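Local coordinates for protein importin subunit beta-1 (PDB 3ND2) that carries proteins into the nucleus as importin beta, pairing with the importin alpha subunit that recognises the classical nuclear localization signal of the cargo, at residues Glu134-Met139 / Leu157-Met162; Ile111-Ala116 / Val151-Leu156; Glu68-Asp73 / Ile119-Asp124; Ala172-Ser177 / Ile212-Glu217; Asn203-Ser208 / Phe245-Lys250. All coordinates share one frame; numbering follows the deposited sequence.

Contact 1 of 5, residues Glu134-Met139 / Leu157-Met162; sequences ELMKIM and LALGYM
Leu135, Met136 and Met139 meet Ala158, Leu159 and Met162 through aliphatic branches and thioethers alone, with no flat group at the interface. The only ring of the two segments, that of Tyr161, lies on another side of its helix, against Ala116, Gln117 and Ala120 of helix 109-126. Leu135 and Met162 reach for one another tip to tip, with CD2 of Leu135 3.8 Å from SD of Met162. Met136 slides past the same residue in the opposite sense, bringing its CE to 3.7 Å from Met162 SD, while its own sulfur rests on Leu159. On that residue the single branch CD2 does the work, lying 3.8 Å from Met136 SD and 3.7 Å from Met139 CG. Met139 bends at chi2 (-69°) and again at chi3 (99°), which swings its sulfur 4.0 Å from Met162 CE and close to the methyl of Ala158. The two helices of HEAT repeat 4, with segment axes 136° apart and 11.4 Å at closest, are thus held by long side chains. Sulfur and methyl contacts are weakly directional, so cohesion here comes from dispersion and exclusion of water, with no polar bond between the segments to fix the spacing.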
# COMPACT_ATOMS: atom_id res chain seq x y z
N GLU A 134 5.04 4.70 37.82
CA GLU A 134 3.77 5.25 38.31
C GLU A 134 2.64 5.32 37.26
O GLU A 134 1.47 5.37 37.64
CB GLU A 134 3.96 6.65 38.92
CG GLU A 134 5.22 6.86 39.76
CD GLU A 134 6.38 7.39 38.94
OE1 GLU A 134 6.98 6.63 38.15
OE2 GLU A 134 6.70 8.58 39.07
N LEU A 135 2.98 5.30 35.97
CA LEU A 135 2.02 5.64 34.90
C LEU A 135 0.82 4.69 34.76
O LEU A 135 -0.32 5.14 34.77
CB LEU A 135 2.70 5.83 33.54
CG LEU A 135 1.79 6.12 32.32
CD1 LEU A 135 1.10 7.49 32.42
CD2 LEU A 135 2.53 5.99 31.00
N MET A 136 1.08 3.39 34.60
CA MET A 136 -0.00 2.40 34.43
C MET A 136 -0.93 2.34 35.64
O MET A 136 -2.14 2.15 35.49
CB MET A 136 0.56 1.01 34.13
CG MET A 136 0.99 0.84 32.70
SD MET A 136 -0.22 1.54 31.57
CE MET A 136 0.71 1.53 30.03
N LYS A 137 -0.35 2.50 36.83
CA LYS A 137 -1.10 2.60 38.07
C LYS A 137 -2.01 3.83 38.11
O LYS A 137 -3.18 3.73 38.47
CB LYS A 137 -0.14 2.62 39.25
CG LYS A 137 -0.68 1.94 40.48
CD LYS A 137 -1.46 2.89 41.37
CE LYS A 137 -1.37 2.46 42.84
NZ LYS A 137 -1.97 3.49 43.72
N ILE A 138 -1.46 5.00 37.75
CA ILE A 138 -2.24 6.23 37.59
C ILE A 138 -3.40 6.08 36.58
O ILE A 138 -4.48 6.64 36.79
CB ILE A 138 -1.35 7.45 37.24
CG1 ILE A 138 -0.47 7.82 38.44
CG2 ILE A 138 -2.19 8.65 36.83
CD1 ILE A 138 0.76 8.68 38.11
N MET A 139 -3.18 5.33 35.50
CA MET A 139 -4.22 5.08 34.49
C MET A 139 -5.39 4.24 35.03
O MET A 139 -6.55 4.49 34.70
CB MET A 139 -3.64 4.46 33.22
CG MET A 139 -2.63 5.35 32.48
SD MET A 139 -3.26 6.84 31.66
CE MET A 139 -2.87 8.11 32.86
N LEU A 157 -7.97 7.73 26.45
CA LEU A 157 -7.39 8.29 25.23
C LEU A 157 -5.89 8.15 25.22
O LEU A 157 -5.29 7.87 24.19
CB LEU A 157 -7.68 9.79 25.14
CG LEU A 157 -8.57 10.51 24.14
CD1 LEU A 157 -8.18 11.97 24.25
CD2 LEU A 157 -8.39 10.04 22.70
N ALA A 158 -5.28 8.40 26.39
CA ALA A 158 -3.84 8.32 26.57
C ALA A 158 -3.35 6.89 26.38
O ALA A 158 -2.40 6.68 25.63
CB ALA A 158 -3.42 8.87 27.94
N LEU A 159 -4.00 5.93 27.04
CA LEU A 159 -3.74 4.50 26.81
C LEU A 159 -3.93 4.11 25.35
O LEU A 159 -3.09 3.44 24.78
CB LEU A 159 -4.64 3.60 27.69
CG LEU A 159 -4.46 3.60 29.20
CD1 LEU A 159 -5.63 2.87 29.84
CD2 LEU A 159 -3.11 2.99 29.66
N GLY A 160 -5.05 4.52 24.77
CA GLY A 160 -5.26 4.42 23.33
C GLY A 160 -4.04 4.88 22.56
O GLY A 160 -3.41 4.07 21.87
N TYR A 161 -3.68 6.16 22.72
CA TYR A 161 -2.51 6.77 22.04
C TYR A 161 -1.19 6.02 22.28
O TYR A 161 -0.42 5.84 21.34
CB TYR A 161 -2.33 8.23 22.45
CG TYR A 161 -3.31 9.21 21.85
CD1 TYR A 161 -3.69 9.14 20.52
CD2 TYR A 161 -3.83 10.25 22.62
CE1 TYR A 161 -4.59 10.06 19.98
CE2 TYR A 161 -4.72 11.16 22.10
CZ TYR A 161 -5.10 11.07 20.79
OH TYR A 161 -5.99 11.99 20.28
N MET A 162 -0.95 5.64 23.54
CA MET A 162 0.17 4.78 23.92
C MET A 162 0.25 3.50 23.08
O MET A 162 1.32 3.15 22.59
CB MET A 162 0.05 4.37 25.40
CG MET A 162 0.72 5.27 26.41
SD MET A 162 0.39 4.68 28.09
CE MET A 162 -0.71 5.96 28.68

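Contact 2 of 5, residues Ile111-Ala116 / Val151-Leu156; sequences IANAAA and VKRASL
Asn113 and Arg153 cross at about a right angle, their amide and guanidinium planes turned 38° apart. ND2 of Asn113 comes to the edge of the guanidinium, 3.0 Å from Arg153 NH2, but both atoms are donors and the approach is not a hydrogen bond. Each group has another partner: Asn113 OD1 is bonded to Tyr161 OH, and Arg153 NH2 makes a weak hydrogen bond to Pro109 O. With CG opposite the backbone N (chi1 171°) and bends at chi2 and chi3, the Arg153 chain runs over toward helix 109-126, where the Ala112 methyl lies in the guanidinium plane, 3.8 Å from NH1. Beside this, Ala112 CB faces Ala154 CB at 3.9 Å, and Ala116 CB lies 4.1 Å from Ala154 O. Such small residues let the segment axes approach to 9.4 Å, crossing at -32°. Ser155 turns from the interface and gives its hydroxyl to Val151 O, which also receives Ser155 N from the opposite face. Helices of HEAT repeats 3 and 4 therefore join through an alanine seam bordered by the arginine; the two facing N-H groups would be expected to repel slightly, leaving cohesion to the methyls and the outside hydrogen bonds.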
# COMPACT_ATOMS: atom_id res chain seq x y z
N ILE A 111 -7.27 20.56 25.73
CA ILE A 111 -6.06 20.51 26.54
C ILE A 111 -5.78 19.06 26.97
O ILE A 111 -4.67 18.58 26.81
CB ILE A 111 -6.16 21.40 27.81
CG1 ILE A 111 -6.52 22.85 27.46
CG2 ILE A 111 -4.88 21.32 28.63
CD1 ILE A 111 -5.33 23.74 27.13
N ALA A 112 -6.80 18.39 27.50
CA ALA A 112 -6.68 16.99 27.96
C ALA A 112 -6.22 16.07 26.82
O ALA A 112 -5.64 15.00 27.04
CB ALA A 112 -8.00 16.52 28.55
N ASN A 113 -6.45 16.52 25.60
CA ASN A 113 -6.17 15.73 24.40
C ASN A 113 -4.72 15.85 23.99
O ASN A 113 -4.06 14.86 23.71
CB ASN A 113 -7.05 16.21 23.27
CG ASN A 113 -7.72 15.09 22.55
OD1 ASN A 113 -7.19 14.54 21.57
ND2 ASN A 113 -8.93 14.74 23.02
N ALA A 114 -4.23 17.08 23.96
CA ALA A 114 -2.85 17.31 23.63
C ALA A 114 -1.94 16.72 24.72
O ALA A 114 -0.93 16.11 24.41
CB ALA A 114 -2.58 18.81 23.41
N ALA A 115 -2.31 16.90 25.99
CA ALA A 115 -1.64 16.21 27.09
C ALA A 115 -1.60 14.70 26.88
O ALA A 115 -0.58 14.08 27.11
CB ALA A 115 -2.29 16.55 28.42
N ALA A 116 -2.71 14.12 26.42
CA ALA A 116 -2.79 12.68 26.15
C ALA A 116 -1.73 12.21 25.15
O ALA A 116 -1.06 11.20 25.36
CB ALA A 116 -4.20 12.28 25.67
N VAL A 151 -11.61 12.92 33.53
CA VAL A 151 -10.45 12.15 33.98
C VAL A 151 -10.46 10.75 33.35
O VAL A 151 -9.47 10.33 32.74
CB VAL A 151 -10.41 12.09 35.53
CG1 VAL A 151 -9.34 11.13 36.05
CG2 VAL A 151 -10.19 13.49 36.10
N LYS A 152 -11.58 10.04 33.46
CA LYS A 152 -11.75 8.72 32.85
C LYS A 152 -11.51 8.73 31.34
O LYS A 152 -10.80 7.89 30.81
CB LYS A 152 -13.15 8.16 33.13
CG LYS A 152 -13.48 7.85 34.57
CD LYS A 152 -14.98 7.57 34.66
CE LYS A 152 -15.41 7.04 36.01
NZ LYS A 152 -16.90 6.88 36.05
N ARG A 153 -12.13 9.69 30.65
CA ARG A 153 -12.11 9.76 29.21
C ARG A 153 -10.71 10.01 28.67
O ARG A 153 -10.24 9.30 27.76
CB ARG A 153 -13.07 10.87 28.74
CG ARG A 153 -12.99 11.22 27.24
CD ARG A 153 -13.32 12.71 27.04
NE ARG A 153 -12.40 13.37 26.10
CZ ARG A 153 -11.36 14.13 26.45
NH1 ARG A 153 -11.07 14.35 27.74
NH2 ARG A 153 -10.60 14.68 25.52
N ALA A 154 -10.03 11.00 29.25
CA ALA A 154 -8.74 11.46 28.78
C ALA A 154 -7.67 10.42 29.04
O ALA A 154 -6.73 10.29 28.25
CB ALA A 154 -8.38 12.78 29.44
N SER A 155 -7.82 9.68 30.13
CA SER A 155 -6.88 8.61 30.48
C SER A 155 -6.97 7.43 29.54
O SER A 155 -5.94 6.85 29.17
CB SER A 155 -7.09 8.17 31.91
OG SER A 155 -6.82 9.25 32.76
N LEU A 156 -8.19 7.08 29.15
CA LEU A 156 -8.42 6.05 28.13
C LEU A 156 -7.87 6.44 26.78
O LEU A 156 -7.38 5.59 26.04
CB LEU A 156 -9.91 5.70 28.03
CG LEU A 156 -10.45 5.01 29.30
CD1 LEU A 156 -11.97 5.08 29.39
CD2 LEU A 156 -9.96 3.56 29.42

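Contact 3 of 5, residues Glu68-Asp73 / Ile119-Asp124; sequences ELVSKD and IAAIAD
Ala121 is the first residue of helix segment 119-124 to meet the loop 68-73, its methyl pressed against Val70. Val70 CG2 stands 3.5 Å from Ala121 CB, and the CA atoms of the pair are only 5.9 Å apart, so the loop backbone runs close over the helix. Leu69 adds its CB more loosely to the same methyl. Ile122 comes next. Its CB points away from the loop, but chi1 of -59° sets CG1 beside the backbone N, and from there CG1 reaches 3.7 Å from Leu69 CD1. Leu69 and Ile122 both pack on Trp84 of helix 74-87, which joins the pair to the helix that follows the loop. Asp124, the last of the walk, crosses Val70 at about a right angle, with OD2 3.7 Å from Val70 CG2. Here a carboxylate oxygen touches a methyl, while the other oxygen, OD1, is hydrogen-bonded to Ser165 OG and ties helix 109-126 to the end of helix 149-165.

Beyond the touching residues the loop is shaped by its own bonds. Ser71 OG accepts from Asp73 N at 3.2 Å, an ST turn, and Asp73 OD1 in turn takes the N-H of Lys76. An ST turn running into an aspartate N-cap starts helix 74-87, and the whole is a connecting loop of an alpha solenoid laid over a helix of HEAT repeat 3.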
# COMPACT_ATOMS: atom_id res chain seq x y z
N GLU A 68 9.20 16.91 19.55
CA GLU A 68 10.63 16.86 19.87
C GLU A 68 11.00 15.59 20.65
O GLU A 68 12.15 15.39 21.01
CB GLU A 68 11.07 18.11 20.61
CG GLU A 68 11.09 19.35 19.73
CD GLU A 68 12.05 19.23 18.54
OE1 GLU A 68 13.28 19.23 18.75
OE2 GLU A 68 11.57 19.15 17.40
N LEU A 69 10.02 14.72 20.87
CA LEU A 69 10.24 13.46 21.56
C LEU A 69 10.01 12.29 20.64
O LEU A 69 10.61 11.22 20.80
CB LEU A 69 9.31 13.35 22.78
CG LEU A 69 9.36 14.48 23.80
CD1 LEU A 69 8.21 14.36 24.77
CD2 LEU A 69 10.70 14.52 24.53
N VAL A 70 9.15 12.52 19.65
CA VAL A 70 8.59 11.47 18.82
C VAL A 70 8.57 11.85 17.33
O VAL A 70 8.27 13.00 16.97
CB VAL A 70 7.20 11.06 19.38
CG1 VAL A 70 6.29 10.48 18.31
CG2 VAL A 70 7.39 10.07 20.51
N SER A 71 8.92 10.88 16.48
CA SER A 71 9.03 11.07 15.03
C SER A 71 8.64 9.81 14.27
O SER A 71 8.67 8.70 14.83
CB SER A 71 10.46 11.50 14.66
OG SER A 71 10.56 11.84 13.29
N LYS A 72 8.28 9.98 13.00
CA LYS A 72 8.04 8.86 12.08
C LYS A 72 9.33 8.41 11.39
O LYS A 72 9.37 7.36 10.74
CB LYS A 72 6.99 9.22 11.02
CG LYS A 72 5.59 9.48 11.58
CD LYS A 72 5.06 8.30 12.40
CE LYS A 72 3.55 8.37 12.57
NZ LYS A 72 2.82 7.94 11.33
N ASP A 73 10.38 9.22 11.53
CA ASP A 73 11.70 8.88 11.04
C ASP A 73 12.40 8.11 12.15
O ASP A 73 12.56 8.62 13.26
CB ASP A 73 12.47 10.14 10.65
CG ASP A 73 13.86 9.85 10.12
OD1 ASP A 73 14.77 9.60 10.95
OD2 ASP A 73 14.05 9.88 8.88
N ILE A 119 1.83 12.65 26.89
CA ILE A 119 2.01 11.53 27.80
C ILE A 119 2.39 10.24 27.07
O ILE A 119 3.26 9.49 27.55
CB ILE A 119 0.73 11.32 28.67
CG1 ILE A 119 0.59 12.47 29.68
CG2 ILE A 119 0.72 9.94 29.37
CD1 ILE A 119 -0.74 12.53 30.36
N ALA A 120 1.75 9.99 25.93
CA ALA A 120 2.01 8.82 25.09
C ALA A 120 3.41 8.84 24.47
O ALA A 120 4.04 7.79 24.36
CB ALA A 120 0.97 8.72 23.98
N ALA A 121 3.85 10.02 24.03
CA ALA A 121 5.21 10.22 23.51
C ALA A 121 6.30 10.03 24.59
O ALA A 121 7.34 9.44 24.34
CB ALA A 121 5.31 11.58 22.87
N ILE A 122 6.06 10.53 25.79
CA ILE A 122 7.00 10.29 26.88
C ILE A 122 7.01 8.79 27.24
O ILE A 122 8.07 8.21 27.50
CB ILE A 122 6.70 11.17 28.12
CG1 ILE A 122 6.75 12.66 27.75
CG2 ILE A 122 7.66 10.83 29.30
CD1 ILE A 122 6.22 13.58 28.83
N ALA A 123 5.82 8.16 27.25
CA ALA A 123 5.70 6.73 27.54
C ALA A 123 6.43 5.87 26.50
O ALA A 123 7.07 4.89 26.87
CB ALA A 123 4.24 6.33 27.62
N ASP A 124 6.34 6.26 25.23
CA ASP A 124 7.07 5.61 24.13
C ASP A 124 8.54 5.40 24.48
O ASP A 124 9.11 4.33 24.25
CB ASP A 124 7.00 6.48 22.86
CG ASP A 124 5.76 6.21 22.00
OD1 ASP A 124 4.89 5.40 22.40
OD2 ASP A 124 5.67 6.83 20.91

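Contact 4 of 5, residues Ala172-Ser177 / Ile212-Glu217; sequences ALVSSS and IKNNME
Two inter-helix turns of the HEAT-repeat solenoid meet where Val174 and Ser177 face Ile212, Lys213 and Asn214: one leads into helix 177-188 of HEAT repeat 5, the other links that repeat to HEAT repeat 6. Val174 offers both methyls. With CG1 opposite the backbone N (chi1 172°), that branch lies 3.5 Å from Asn214 ND2, the two side chains crossing at about a right angle, so the amide nitrogen abuts a methyl. The other methyl, CG2, lies 4.2 Å from Lys213 CE, near the end of a chain extended from CB onward; Lys213 also packs on Tyr255 of helix 238-255.

Within the 172-177 turn, Ala172 O accepts the N-H of Ser176 and, weakly, the hydroxyls of Ser175 and Ser176. Val174 O accepts Ser177 N, three residues on, and weakly Ser177 OG, so serine hydroxyls add weak bonds to the backbone ones at the end of helix 172-175. Across from it the 212-217 turn is loosely bonded: Met216 N to Ile212 O (3.1 Å) is sound, but Asn215 N to Ile212 O and Glu217 N to Lys213 O are weak. Leu225 of helix 219-233 backs this turn, with Ile212 and Met216 packed on it. The backbones come nearest at Ser177 and Ile212, whose CA atoms are 5.3 Å apart. Both residues are buried, and Ser177 CB sits 4.1 Å from Ile212 CG2.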
# COMPACT_ATOMS: atom_id res chain seq x y z
N ALA A 172 7.18 -3.61 26.24
CA ALA A 172 6.80 -2.76 27.37
C ALA A 172 5.31 -2.82 27.65
O ALA A 172 4.89 -3.12 28.77
CB ALA A 172 7.24 -1.33 27.14
N LEU A 173 4.50 -2.55 26.63
CA LEU A 173 3.06 -2.57 26.77
C LEU A 173 2.55 -3.98 27.05
O LEU A 173 1.50 -4.16 27.67
CB LEU A 173 2.37 -1.98 25.54
CG LEU A 173 2.59 -0.50 25.19
CD1 LEU A 173 1.79 -0.16 23.98
CD2 LEU A 173 2.21 0.43 26.33
N VAL A 174 3.29 -4.99 26.57
CA VAL A 174 2.98 -6.39 26.87
C VAL A 174 3.17 -6.70 28.35
O VAL A 174 2.30 -7.32 28.98
CB VAL A 174 3.79 -7.39 25.98
CG1 VAL A 174 3.61 -8.84 26.43
CG2 VAL A 174 3.41 -7.23 24.51
N SER A 175 4.28 -6.25 28.93
CA SER A 175 4.56 -6.51 30.34
C SER A 175 3.59 -5.78 31.30
O SER A 175 3.36 -6.25 32.41
CB SER A 175 6.02 -6.20 30.69
OG SER A 175 6.18 -4.91 31.27
N SER A 176 3.01 -4.67 30.87
CA SER A 176 1.98 -4.01 31.68
C SER A 176 0.57 -4.10 31.07
O SER A 176 -0.26 -3.20 31.24
CB SER A 176 2.37 -2.57 32.01
OG SER A 176 2.53 -1.82 30.83
N SER A 177 0.28 -5.22 30.41
CA SER A 177 -1.01 -5.45 29.77
C SER A 177 -2.19 -5.65 30.74
O SER A 177 -3.34 -5.42 30.35
CB SER A 177 -0.94 -6.61 28.75
OG SER A 177 -0.79 -7.88 29.38
N ILE A 212 -2.21 -7.40 24.53
CA ILE A 212 -2.92 -8.15 25.57
C ILE A 212 -3.05 -9.67 25.30
O ILE A 212 -3.95 -10.33 25.83
CB ILE A 212 -4.33 -7.52 25.90
CG1 ILE A 212 -5.33 -7.74 24.76
CG2 ILE A 212 -4.19 -6.04 26.28
CD1 ILE A 212 -6.78 -7.61 25.17
N LYS A 213 -2.13 -10.23 24.51
CA LYS A 213 -2.16 -11.66 24.15
C LYS A 213 -2.00 -12.61 25.35
O LYS A 213 -2.51 -13.73 25.32
CB LYS A 213 -1.10 -11.97 23.09
CG LYS A 213 0.24 -11.30 23.34
CD LYS A 213 1.30 -11.65 22.30
CE LYS A 213 2.62 -10.93 22.61
NZ LYS A 213 3.79 -11.61 22.00
N ASN A 214 -1.29 -12.17 26.38
CA ASN A 214 -1.11 -12.96 27.60
C ASN A 214 -2.37 -13.10 28.45
O ASN A 214 -2.58 -14.14 29.07
CB ASN A 214 0.03 -12.39 28.44
CG ASN A 214 1.37 -12.67 27.83
OD1 ASN A 214 1.61 -13.75 27.29
ND2 ASN A 214 2.27 -11.70 27.91
N ASN A 215 -3.18 -12.04 28.48
CA ASN A 215 -4.49 -12.09 29.14
C ASN A 215 -5.47 -12.94 28.33
O ASN A 215 -6.29 -13.66 28.90
CB ASN A 215 -5.05 -10.68 29.37
CG ASN A 215 -4.02 -9.71 29.93
OD1 ASN A 215 -3.96 -9.47 31.14
ND2 ASN A 215 -3.20 -9.16 29.05
N MET A 216 -5.36 -12.87 27.00
CA MET A 216 -6.21 -13.64 26.10
C MET A 216 -5.96 -15.14 26.15
O MET A 216 -6.84 -15.93 25.83
CB MET A 216 -6.08 -13.15 24.65
CG MET A 216 -6.69 -11.78 24.38
SD MET A 216 -8.49 -11.72 24.33
CE MET A 216 -8.82 -11.16 25.99
N GLU A 217 -4.75 -15.53 26.55
CA GLU A 217 -4.39 -16.93 26.76
C GLU A 217 -4.97 -17.53 28.04
O GLU A 217 -4.97 -18.75 28.21
CB GLU A 217 -2.86 -17.12 26.75
CG GLU A 217 -2.29 -17.37 25.36
CD GLU A 217 -0.81 -16.98 25.23
OE1 GLU A 217 -0.07 -17.05 26.24
OE2 GLU A 217 -0.40 -16.59 24.11

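Contact 5 of 5, residues Asn203-Ser208 / Phe245-Lys250; sequences NALADS and FGCLCK
Lys250 and Ala206 supply the one hydrogen bond between the segments: Lys250 NZ donates to Ala206 O at 2.7 Å. The ammonium stands above the carbonyl plane, 36° out of it, and not on a lone pair. It gets there because the lysine chain, bent at chi2 (-114°), runs across to the last turn of helix 195-208, where a positive charge would be expected to suit the negative end of the helix dipole. Asp207 adds an opposite charge nearby without contact, its OD1 5.2 Å from Lys250 NZ, while its OD2 lies close to the like-charged Glu164. In the same turn Leu205 O accepts both Ser208 N and Ser208 OG, the hydroxyl at 2.8 Å.

Apolar contact centres on the sulfur of Cys247. Leu205 CD2 meets Cys247 SG at 3.8 Å, and the Ala206 methyl lies more loosely against the same atom, CB to SG 4.4 Å. Leu205 also packs on Leu181 and Ile184 on one hand and Leu225 and Val229 on the other, so it reaches the partner helices of both repeats. The segment axes are 9.3 Å apart and only 8° from parallel, the side-by-side stacking of equivalent helices from consecutive units, HEAT repeats 5 and 6, that builds an alpha solenoid.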
# COMPACT_ATOMS: atom_id res chain seq x y z
N ASN A 203 -12.49 2.13 21.98
CA ASN A 203 -11.48 2.59 21.05
C ASN A 203 -10.07 2.28 21.55
O ASN A 203 -9.23 1.82 20.78
CB ASN A 203 -11.71 4.06 20.70
CG ASN A 203 -12.96 4.25 19.81
OD1 ASN A 203 -13.98 3.58 20.00
ND2 ASN A 203 -12.86 5.13 18.82
N ALA A 204 -9.81 2.50 22.84
CA ALA A 204 -8.52 2.11 23.44
C ALA A 204 -8.31 0.60 23.39
O ALA A 204 -7.20 0.14 23.13
CB ALA A 204 -8.39 2.61 24.86
N LEU A 205 -9.39 -0.16 23.62
CA LEU A 205 -9.32 -1.63 23.59
C LEU A 205 -8.84 -2.16 22.25
O LEU A 205 -7.94 -2.97 22.21
CB LEU A 205 -10.67 -2.27 23.97
CG LEU A 205 -10.74 -3.81 23.89
CD1 LEU A 205 -9.76 -4.51 24.84
CD2 LEU A 205 -12.15 -4.32 24.12
N ALA A 206 -9.46 -1.69 21.17
CA ALA A 206 -9.03 -2.02 19.81
C ALA A 206 -7.53 -1.76 19.62
O ALA A 206 -6.83 -2.56 18.99
CB ALA A 206 -9.84 -1.23 18.79
N ASP A 207 -7.06 -0.64 20.15
CA ASP A 207 -5.65 -0.26 19.99
C ASP A 207 -4.72 -1.14 20.81
O ASP A 207 -3.54 -1.28 20.47
CB ASP A 207 -5.46 1.20 20.41
CG ASP A 207 -6.08 2.16 19.44
OD1 ASP A 207 -6.21 1.82 18.24
OD2 ASP A 207 -6.44 3.28 19.89
N SER A 208 -5.25 -1.74 21.87
CA SER A 208 -4.45 -2.51 22.80
C SER A 208 -4.31 -3.99 22.47
O SER A 208 -3.44 -4.67 22.99
CB SER A 208 -5.00 -2.36 24.22
OG SER A 208 -6.21 -3.07 24.37
N PHE A 245 -18.84 -3.77 18.25
CA PHE A 245 -18.75 -4.69 17.10
C PHE A 245 -17.40 -4.57 16.44
O PHE A 245 -16.83 -5.57 16.01
CB PHE A 245 -19.91 -4.50 16.08
CG PHE A 245 -21.21 -5.11 16.53
CD1 PHE A 245 -21.37 -6.50 16.54
CD2 PHE A 245 -22.26 -4.31 16.96
CE1 PHE A 245 -22.57 -7.08 16.98
CE2 PHE A 245 -23.46 -4.87 17.40
CZ PHE A 245 -23.62 -6.27 17.41
N GLY A 246 -16.87 -3.34 16.38
CA GLY A 246 -15.49 -3.08 15.98
C GLY A 246 -14.44 -3.84 16.76
O GLY A 246 -13.50 -4.37 16.18
N CYS A 247 -14.61 -3.92 18.08
CA CYS A 247 -13.71 -4.71 18.92
C CYS A 247 -13.84 -6.20 18.64
O CYS A 247 -12.83 -6.89 18.61
CB CYS A 247 -13.94 -4.43 20.40
SG CYS A 247 -13.35 -2.81 20.82
N LEU A 248 -15.08 -6.66 18.41
CA LEU A 248 -15.35 -8.07 18.09
C LEU A 248 -14.67 -8.46 16.79
O LEU A 248 -14.11 -9.55 16.69
CB LEU A 248 -16.86 -8.38 18.03
CG LEU A 248 -17.65 -8.40 19.36
CD1 LEU A 248 -19.15 -8.64 19.13
CD2 LEU A 248 -17.10 -9.40 20.37
N CYS A 249 -14.71 -7.56 15.80
CA CYS A 249 -14.00 -7.74 14.54
C CYS A 249 -12.51 -7.91 14.75
O CYS A 249 -11.94 -8.91 14.33
CB CYS A 249 -14.20 -6.54 13.62
SG CYS A 249 -15.76 -6.47 12.87
N LYS A 250 -11.89 -6.92 15.38
CA LYS A 250 -10.45 -6.96 15.68
C LYS A 250 -10.05 -8.19 16.50
O LYS A 250 -9.04 -8.82 16.20
CB LYS A 250 -9.99 -5.68 16.38
CG LYS A 250 -9.07 -4.79 15.55
CD LYS A 250 -7.67 -4.73 16.16
CE LYS A 250 -6.89 -3.51 15.66
NZ LYS A 250 -5.82 -3.08 16.59

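How the contacts relate
All five contacts lie in the N-terminal part of the solenoid and follow its winding. Contacts 1 and 2 share helix 149-165 and touch, their centres 9 Å apart; contacts 2 and 3, with centres 16 Å apart, share helix 109-126. Contact 1 also touches contacts 3 and 4, each about 14 Å from it between centres, and contact 5 at 17 Å. Contacts 4 and 5 adjoin in sequence, with centres 15 Å apart. Along the chain, the segments of contact 2 alternate with those of contacts 1 and 3, as those of contact 4 do with those of contact 5. Contact 1 binds helices within one HEAT repeat, whereas contacts 2 and 5 join successive repeats, tying this part of the superhelix together.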